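Local coordinates for histone-lysine N-methyltransferase family member SUVH9 (PDB 4NJ5), which takes part in gene silencing and, lacking methyltransferase activity, may bind methylated DNA and recruit RNA polymerase V to chromatin, at residues A[284-292]-A[476-485]; A[299-309]-A[340-351]. One frame throughout, in Å; residues are numbered along the deposited sequence.

Both contacts lie on the same side of the chain's centre, about 20 Å apart between their own centres, and both are partly buried. Contact 1 joins a loop of the pre-SET region to the connection between strands 469-475 and 485-490 of the SET domain; its chemistry is that of aromatic rings around a buried arginine. Contact 2 stays within the pre-SET region, where thiolates and zinc ions do the work of a hydrophobic core and side chains at its margins lie exposed. Segments 284-292 and 299-309 belong to one loop between strand 280-281 and helix 313-317, and the two contacts meet where Asn479 packs on Ala299.

Contact 1 of 2, residues A[284-292]-A[476-485]; sequences QTSFPPGLF and HDHNSLMFPR
Arg485 reaches Thr285 with the polar end of its side chain: NH2 donates to Thr285 O at 3.0 Å, in the carbonyl plane and on a lone pair. A water joins NH1 to the same oxygen. Side-on, NE and NH1 grip one carboxylate oxygen each of Asp477, NH1 lying 2.8 Å from OD2, while Glu389 forms a second salt bridge at NH2. These partners fix the guanidinium's rotation, and arginine's long chain and several N-H groups suit this buried junction. An alanine here would probably leave the Asp477 carboxylate without its mate and Thr285 O without its direct donor.

The aromatic contacts centre on Phe287, whose CE2 sits over one guanidinium face, 3.6 Å from Arg485 CZ. His478 turns its edge to the Phe287 face in a T-shaped pair, with planes at 89°. With CG between backbone N and carbonyl carbon (chi1 81°), the imidazole also braces its own loop: ND1 accepts a straight bond from Ser480 N, close to the ring plane. Leu291 CD2 lies over the imidazole face in a CH-pi contact, 4.2 Å from the centroid.

Apolar packing completes the contact: Leu291 CD1 meets Phe483 CD2 at 3.7 Å, and Phe287 CE1 lies against Phe483 CB. Together Phe287, Phe292, His478 and Phe483 form an aromatic cluster at the pre-SET/SET interface, beside the type I turn Ser480-Phe483.

Contact 2 of 2, residues A[299-309]-A[340-351]; sequences ASGCDCVNGCG and CGSACQCPPSCR. With ZN (zinc ion), chain C; ZN (zinc ion), chain B; ZN (zinc ion), chain D.
Cys302, Cys308 and Cys340 bridge three zinc ions into the triangular cluster of the pre-SET domain, their sulfurs each shared by two metals. The tight part is this core. Cys308 SG and Cys340 SG, 3.4 Å apart and bound to the same zinc, complete its four-sulfur set with Cys346 and Cys350. Of the other two ions, one is completed by Cys344 and Cys314, the other by Cys304 and Cys312. Cysteine suits these places because a small thiolate can serve two metals, as the bridging sulfurs do, or bind one and accept a backbone N-H: Cys302 N donates to Cys344 SG, and Cys308 N to Cys350 SG at 3.3 Å, probably easing the accumulated negative charge. Gln345 N donates to Cys302 O, and Gly301 packs so closely on the Ala343-Cys344 peptide that a side chain would clash there.

On the exposed side the packing thins. Gln345, extended beyond CG, lays OE1 3.2 Å from Asp303 CB, and Val305 CG1 approaches Gln345 CB only at 4.2 Å. A water links Asn306 O, weakly, to Ser349 OG. Back on the buried side, Arg351 presents its guanidinium edge: NE donates to Cys308 O at 3.3 Å, with that oxygen in the guanidinium plane.

Contact 1 of 2, residues A[284-292]-A[476-485]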
# COMPACT_ATOMS: atom_id res chain seq x y z
N GLN A 284 -10.54 -20.24 6.91
CA GLN A 284 -9.57 -20.27 8.00
C GLN A 284 -8.89 -21.63 8.04
O GLN A 284 -9.51 -22.65 7.74
CB GLN A 284 -10.26 -20.01 9.34
CG GLN A 284 -11.00 -18.68 9.42
CD GLN A 284 -11.47 -18.38 10.83
OE1 GLN A 284 -10.67 -18.11 11.72
NE2 GLN A 284 -12.79 -18.43 11.04
N THR A 285 -7.61 -21.64 8.40
CA THR A 285 -6.84 -22.88 8.47
C THR A 285 -7.50 -23.90 9.40
O THR A 285 -7.92 -23.56 10.51
CB THR A 285 -5.39 -22.62 8.91
OG1 THR A 285 -4.62 -22.20 7.78
CG2 THR A 285 -4.76 -23.89 9.49
N SER A 286 -7.60 -25.14 8.94
CA SER A 286 -8.15 -26.21 9.75
C SER A 286 -7.04 -26.98 10.46
O SER A 286 -6.20 -27.63 9.82
CB SER A 286 -9.00 -27.15 8.91
OG SER A 286 -9.39 -28.28 9.67
N PHE A 287 -7.02 -26.90 11.79
CA PHE A 287 -6.05 -27.62 12.59
C PHE A 287 -6.59 -29.02 12.89
O PHE A 287 -7.80 -29.23 12.86
CB PHE A 287 -5.74 -26.83 13.86
CG PHE A 287 -5.00 -25.54 13.60
CD1 PHE A 287 -3.66 -25.57 13.22
CD2 PHE A 287 -5.63 -24.32 13.72
CE1 PHE A 287 -2.98 -24.39 12.96
CE2 PHE A 287 -4.95 -23.13 13.46
CZ PHE A 287 -3.62 -23.17 13.09
N PRO A 288 -5.69 -29.98 13.15
CA PRO A 288 -6.10 -31.37 13.38
C PRO A 288 -7.10 -31.50 14.52
O PRO A 288 -6.89 -30.91 15.58
CB PRO A 288 -4.79 -32.09 13.73
CG PRO A 288 -3.81 -31.00 14.04
CD PRO A 288 -4.22 -29.84 13.19
N PRO A 289 -8.18 -32.26 14.29
CA PRO A 289 -9.24 -32.48 15.28
C PRO A 289 -8.66 -33.00 16.59
O PRO A 289 -7.89 -33.97 16.58
CB PRO A 289 -10.11 -33.56 14.63
CG PRO A 289 -9.89 -33.39 13.17
CD PRO A 289 -8.45 -32.98 13.03
N GLY A 290 -9.00 -32.34 17.69
CA GLY A 290 -8.49 -32.73 18.98
C GLY A 290 -7.20 -32.02 19.35
O GLY A 290 -6.36 -32.58 20.07
N LEU A 291 -7.03 -30.79 18.87
CA LEU A 291 -6.00 -29.91 19.35
C LEU A 291 -6.62 -28.89 20.23
O LEU A 291 -6.08 -28.49 21.24
CB LEU A 291 -5.34 -29.15 18.20
CG LEU A 291 -4.47 -27.97 18.69
CD1 LEU A 291 -3.04 -28.28 18.42
CD2 LEU A 291 -4.82 -26.62 18.12
N PHE A 292 -7.77 -28.43 19.80
CA PHE A 292 -8.39 -27.33 20.46
C PHE A 292 -8.90 -27.64 21.86
O PHE A 292 -9.30 -28.74 22.18
CB PHE A 292 -9.54 -26.78 19.61
CG PHE A 292 -9.09 -25.98 18.39
CD1 PHE A 292 -7.76 -25.82 18.09
CD2 PHE A 292 -10.02 -25.42 17.54
CE1 PHE A 292 -7.37 -25.13 16.96
CE2 PHE A 292 -9.64 -24.70 16.43
CZ PHE A 292 -8.32 -24.56 16.13
N HIS A 476 -4.68 -16.42 17.93
CA HIS A 476 -5.82 -15.79 18.53
C HIS A 476 -6.81 -16.72 19.13
O HIS A 476 -7.17 -16.59 20.27
CB HIS A 476 -6.47 -14.77 17.64
CG HIS A 476 -7.00 -15.33 16.39
ND1 HIS A 476 -8.22 -15.81 16.30
CD2 HIS A 476 -6.44 -15.47 15.18
CE1 HIS A 476 -8.41 -16.24 15.08
NE2 HIS A 476 -7.34 -16.00 14.39
N ASP A 477 -7.34 -17.59 18.31
CA ASP A 477 -8.30 -18.56 18.75
C ASP A 477 -7.83 -19.72 19.64
O ASP A 477 -8.59 -20.26 20.35
CB ASP A 477 -9.17 -19.01 17.60
CG ASP A 477 -8.41 -19.71 16.57
OD1 ASP A 477 -7.24 -19.39 16.39
OD2 ASP A 477 -9.00 -20.55 15.95
N HIS A 478 -6.58 -20.10 19.54
CA HIS A 478 -6.00 -21.14 20.32
C HIS A 478 -4.68 -20.71 20.83
O HIS A 478 -4.19 -19.71 20.39
CB HIS A 478 -5.91 -22.41 19.52
CG HIS A 478 -4.75 -22.49 18.60
ND1 HIS A 478 -3.52 -22.57 19.01
CD2 HIS A 478 -4.70 -22.57 17.25
CE1 HIS A 478 -2.72 -22.66 17.99
NE2 HIS A 478 -3.44 -22.67 16.91
N ASN A 479 -4.11 -21.44 21.77
CA ASN A 479 -2.80 -21.07 22.32
C ASN A 479 -1.67 -22.09 22.21
O ASN A 479 -0.82 -22.18 23.09
CB ASN A 479 -2.95 -20.61 23.77
CG ASN A 479 -2.70 -19.12 23.93
OD1 ASN A 479 -1.99 -18.52 23.12
ND2 ASN A 479 -3.27 -18.53 24.97
N SER A 480 -1.64 -22.83 21.11
CA SER A 480 -0.56 -23.77 20.86
C SER A 480 0.55 -23.13 20.05
O SER A 480 0.34 -22.78 18.88
CB SER A 480 -1.08 -25.01 20.13
OG SER A 480 -0.02 -25.87 19.78
N LEU A 481 1.72 -22.98 20.65
CA LEU A 481 2.89 -22.42 19.96
C LEU A 481 3.27 -23.21 18.71
O LEU A 481 3.84 -22.66 17.77
CB LEU A 481 4.10 -22.34 20.90
CG LEU A 481 4.19 -21.20 21.91
CD1 LEU A 481 3.12 -20.13 21.68
CD2 LEU A 481 4.12 -21.73 23.34
N MET A 482 2.95 -24.50 18.71
CA MET A 482 3.29 -25.37 17.59
C MET A 482 2.44 -25.09 16.36
O MET A 482 2.86 -25.37 15.23
CB MET A 482 3.14 -26.84 18.00
CG MET A 482 3.86 -27.23 19.28
SD MET A 482 5.65 -27.42 19.11
CE MET A 482 6.24 -25.78 19.52
N PHE A 483 1.25 -24.54 16.56
CA PHE A 483 0.32 -24.35 15.46
C PHE A 483 -0.26 -22.93 15.32
O PHE A 483 -1.48 -22.76 15.31
CB PHE A 483 -0.83 -25.35 15.56
CG PHE A 483 -0.46 -26.74 15.12
CD1 PHE A 483 -0.35 -27.05 13.78
CD2 PHE A 483 -0.22 -27.74 16.06
CE1 PHE A 483 -0.01 -28.32 13.37
CE2 PHE A 483 0.12 -29.02 15.65
CZ PHE A 483 0.22 -29.31 14.31
N PRO A 484 0.61 -21.92 15.18
CA PRO A 484 0.04 -20.58 14.99
C PRO A 484 -0.53 -20.45 13.59
O PRO A 484 -0.18 -21.24 12.71
CB PRO A 484 1.25 -19.67 15.14
CG PRO A 484 2.38 -20.50 14.65
CD PRO A 484 2.08 -21.91 15.09
N ARG A 485 -1.40 -19.47 13.37
CA ARG A 485 -1.93 -19.24 12.04
C ARG A 485 -0.94 -18.47 11.18
O ARG A 485 -0.02 -17.83 11.68
CB ARG A 485 -3.28 -18.52 12.11
CG ARG A 485 -4.32 -19.32 12.89
CD ARG A 485 -5.72 -18.77 12.71
NE ARG A 485 -6.70 -19.65 13.34
CZ ARG A 485 -7.35 -20.61 12.70
NH1 ARG A 485 -8.22 -21.37 13.36
NH2 ARG A 485 -7.15 -20.81 11.40
O HOH W 1 -8.38 -17.16 11.79
O HOH W 2 -10.35 -23.48 12.64

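Contact 2 of 2, residues A[299-309]-A[340-351]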
# COMPACT_ATOMS: atom_id res chain seq x y z
N ALA A 299 -6.09 -20.63 29.29
CA ALA A 299 -5.20 -19.48 29.11
C ALA A 299 -5.72 -18.23 29.86
O ALA A 299 -6.87 -18.15 30.24
CB ALA A 299 -5.00 -19.17 27.64
N SER A 300 -4.88 -17.25 30.05
CA SER A 300 -5.31 -16.02 30.69
C SER A 300 -5.37 -14.87 29.69
O SER A 300 -4.58 -14.81 28.76
CB SER A 300 -4.34 -15.70 31.82
OG SER A 300 -3.03 -15.91 31.36
N GLY A 301 -6.32 -13.95 29.90
CA GLY A 301 -6.50 -12.80 29.04
C GLY A 301 -6.20 -11.51 29.77
O GLY A 301 -6.13 -11.49 31.00
N CYS A 302 -6.02 -10.43 29.02
CA CYS A 302 -5.83 -9.13 29.64
C CYS A 302 -7.17 -8.56 30.11
O CYS A 302 -8.24 -9.09 29.77
CB CYS A 302 -5.13 -8.16 28.69
SG CYS A 302 -6.10 -7.72 27.25
N ASP A 303 -7.11 -7.49 30.89
CA ASP A 303 -8.31 -6.89 31.48
C ASP A 303 -8.56 -5.47 30.98
O ASP A 303 -9.02 -4.61 31.72
CB ASP A 303 -8.17 -6.88 33.01
CG ASP A 303 -6.93 -6.14 33.49
OD1 ASP A 303 -6.13 -5.70 32.64
OD2 ASP A 303 -6.75 -6.02 34.72
N CYS A 304 -8.26 -5.24 29.70
CA CYS A 304 -8.35 -3.91 29.11
C CYS A 304 -9.75 -3.59 28.60
O CYS A 304 -9.97 -3.53 27.39
CB CYS A 304 -7.34 -3.76 27.97
SG CYS A 304 -5.64 -4.00 28.49
N VAL A 305 -10.67 -3.36 29.53
CA VAL A 305 -12.08 -3.20 29.20
C VAL A 305 -12.39 -2.04 28.25
O VAL A 305 -13.49 -1.94 27.72
CB VAL A 305 -12.93 -3.06 30.47
CG1 VAL A 305 -12.76 -4.29 31.35
CG2 VAL A 305 -12.52 -1.80 31.23
N ASN A 306 -11.41 -1.16 28.03
CA ASN A 306 -11.55 -0.09 27.04
C ASN A 306 -10.63 -0.23 25.84
O ASN A 306 -10.42 0.73 25.09
CB ASN A 306 -11.34 1.28 27.69
CG ASN A 306 -12.62 1.87 28.24
OD1 ASN A 306 -13.55 2.16 27.49
ND2 ASN A 306 -12.66 2.07 29.55
N GLY A 307 -10.09 -1.43 25.65
CA GLY A 307 -9.15 -1.67 24.57
C GLY A 307 -7.72 -1.68 25.06
O GLY A 307 -7.37 -0.95 25.99
N CYS A 308 -6.88 -2.52 24.46
CA CYS A 308 -5.48 -2.60 24.87
C CYS A 308 -4.75 -1.29 24.62
O CYS A 308 -4.79 -0.75 23.52
CB CYS A 308 -4.75 -3.74 24.16
SG CYS A 308 -5.17 -5.39 24.77
N GLY A 309 -4.10 -0.78 25.66
CA GLY A 309 -3.24 0.38 25.54
C GLY A 309 -1.80 -0.03 25.77
O GLY A 309 -1.19 -0.68 24.92
N CYS A 340 -5.43 -10.70 21.23
CA CYS A 340 -6.37 -10.96 22.32
C CYS A 340 -7.39 -12.00 21.89
O CYS A 340 -7.78 -12.05 20.73
CB CYS A 340 -7.06 -9.67 22.74
SG CYS A 340 -5.92 -8.42 23.35
N GLY A 341 -7.82 -12.82 22.84
CA GLY A 341 -8.82 -13.84 22.57
C GLY A 341 -10.01 -13.74 23.51
O GLY A 341 -10.24 -12.71 24.14
N SER A 342 -10.76 -14.84 23.62
CA SER A 342 -11.97 -14.86 24.43
C SER A 342 -11.68 -14.66 25.91
O SER A 342 -12.53 -14.19 26.66
CB SER A 342 -12.76 -16.15 24.20
OG SER A 342 -11.97 -17.29 24.49
N ALA A 343 -10.47 -15.01 26.34
CA ALA A 343 -10.08 -14.82 27.73
C ALA A 343 -9.83 -13.34 28.04
O ALA A 343 -9.84 -12.94 29.20
CB ALA A 343 -8.85 -15.66 28.06
N CYS A 344 -9.61 -12.53 27.01
CA CYS A 344 -9.41 -11.10 27.21
C CYS A 344 -10.72 -10.35 27.37
O CYS A 344 -11.75 -10.73 26.80
CB CYS A 344 -8.58 -10.50 26.07
SG CYS A 344 -6.93 -11.22 25.93
N GLN A 345 -10.69 -9.27 28.14
CA GLN A 345 -11.89 -8.51 28.46
C GLN A 345 -12.02 -7.25 27.61
O GLN A 345 -12.94 -6.46 27.80
CB GLN A 345 -11.92 -8.17 29.95
CG GLN A 345 -12.07 -9.39 30.84
CD GLN A 345 -11.84 -9.08 32.30
OE1 GLN A 345 -10.72 -8.75 32.71
NE2 GLN A 345 -12.89 -9.18 33.11
N CYS A 346 -11.09 -7.07 26.68
CA CYS A 346 -11.19 -5.97 25.73
C CYS A 346 -12.29 -6.26 24.72
O CYS A 346 -12.58 -7.42 24.42
CB CYS A 346 -9.84 -5.73 25.03
SG CYS A 346 -9.08 -7.21 24.34
N PRO A 347 -12.94 -5.20 24.22
CA PRO A 347 -14.01 -5.31 23.21
C PRO A 347 -13.43 -5.64 21.83
O PRO A 347 -12.21 -5.63 21.68
CB PRO A 347 -14.62 -3.91 23.22
CG PRO A 347 -13.50 -3.02 23.62
CD PRO A 347 -12.72 -3.81 24.63
N PRO A 348 -14.30 -5.94 20.85
CA PRO A 348 -13.86 -6.21 19.48
C PRO A 348 -13.06 -5.07 18.85
O PRO A 348 -12.26 -5.31 17.94
CB PRO A 348 -15.17 -6.40 18.72
CG PRO A 348 -16.08 -6.98 19.74
CD PRO A 348 -15.71 -6.31 21.04
N SER A 349 -13.26 -3.84 19.32
CA SER A 349 -12.57 -2.69 18.75
C SER A 349 -11.12 -2.56 19.20
O SER A 349 -10.40 -1.68 18.72
CB SER A 349 -13.32 -1.40 19.10
OG SER A 349 -13.14 -1.07 20.46
N CYS A 350 -10.68 -3.43 20.11
CA CYS A 350 -9.30 -3.40 20.59
C CYS A 350 -8.29 -3.54 19.45
O CYS A 350 -8.47 -4.34 18.54
CB CYS A 350 -9.06 -4.50 21.62
SG CYS A 350 -7.32 -4.72 22.02
N ARG A 351 -7.22 -2.75 19.52
CA ARG A 351 -6.20 -2.75 18.47
C ARG A 351 -5.43 -4.07 18.37
O ARG A 351 -4.71 -4.30 17.40
CB ARG A 351 -5.21 -1.60 18.68
CG ARG A 351 -4.26 -1.79 19.85
CD ARG A 351 -3.25 -0.66 19.92
NE ARG A 351 -2.52 -0.65 21.19
CZ ARG A 351 -1.19 -0.68 21.29
NH1 ARG A 351 -0.44 -0.72 20.20
NH2 ARG A 351 -0.62 -0.67 22.48
ZN ZN C . -7.01 -6.31 23.75
ZN ZN B . -5.60 -9.22 25.55
ZN ZN D . -4.77 -5.55 27.02
O HOH W 3 -11.15 -0.25 21.93
O HOH W 4 -6.85 -0.85 21.67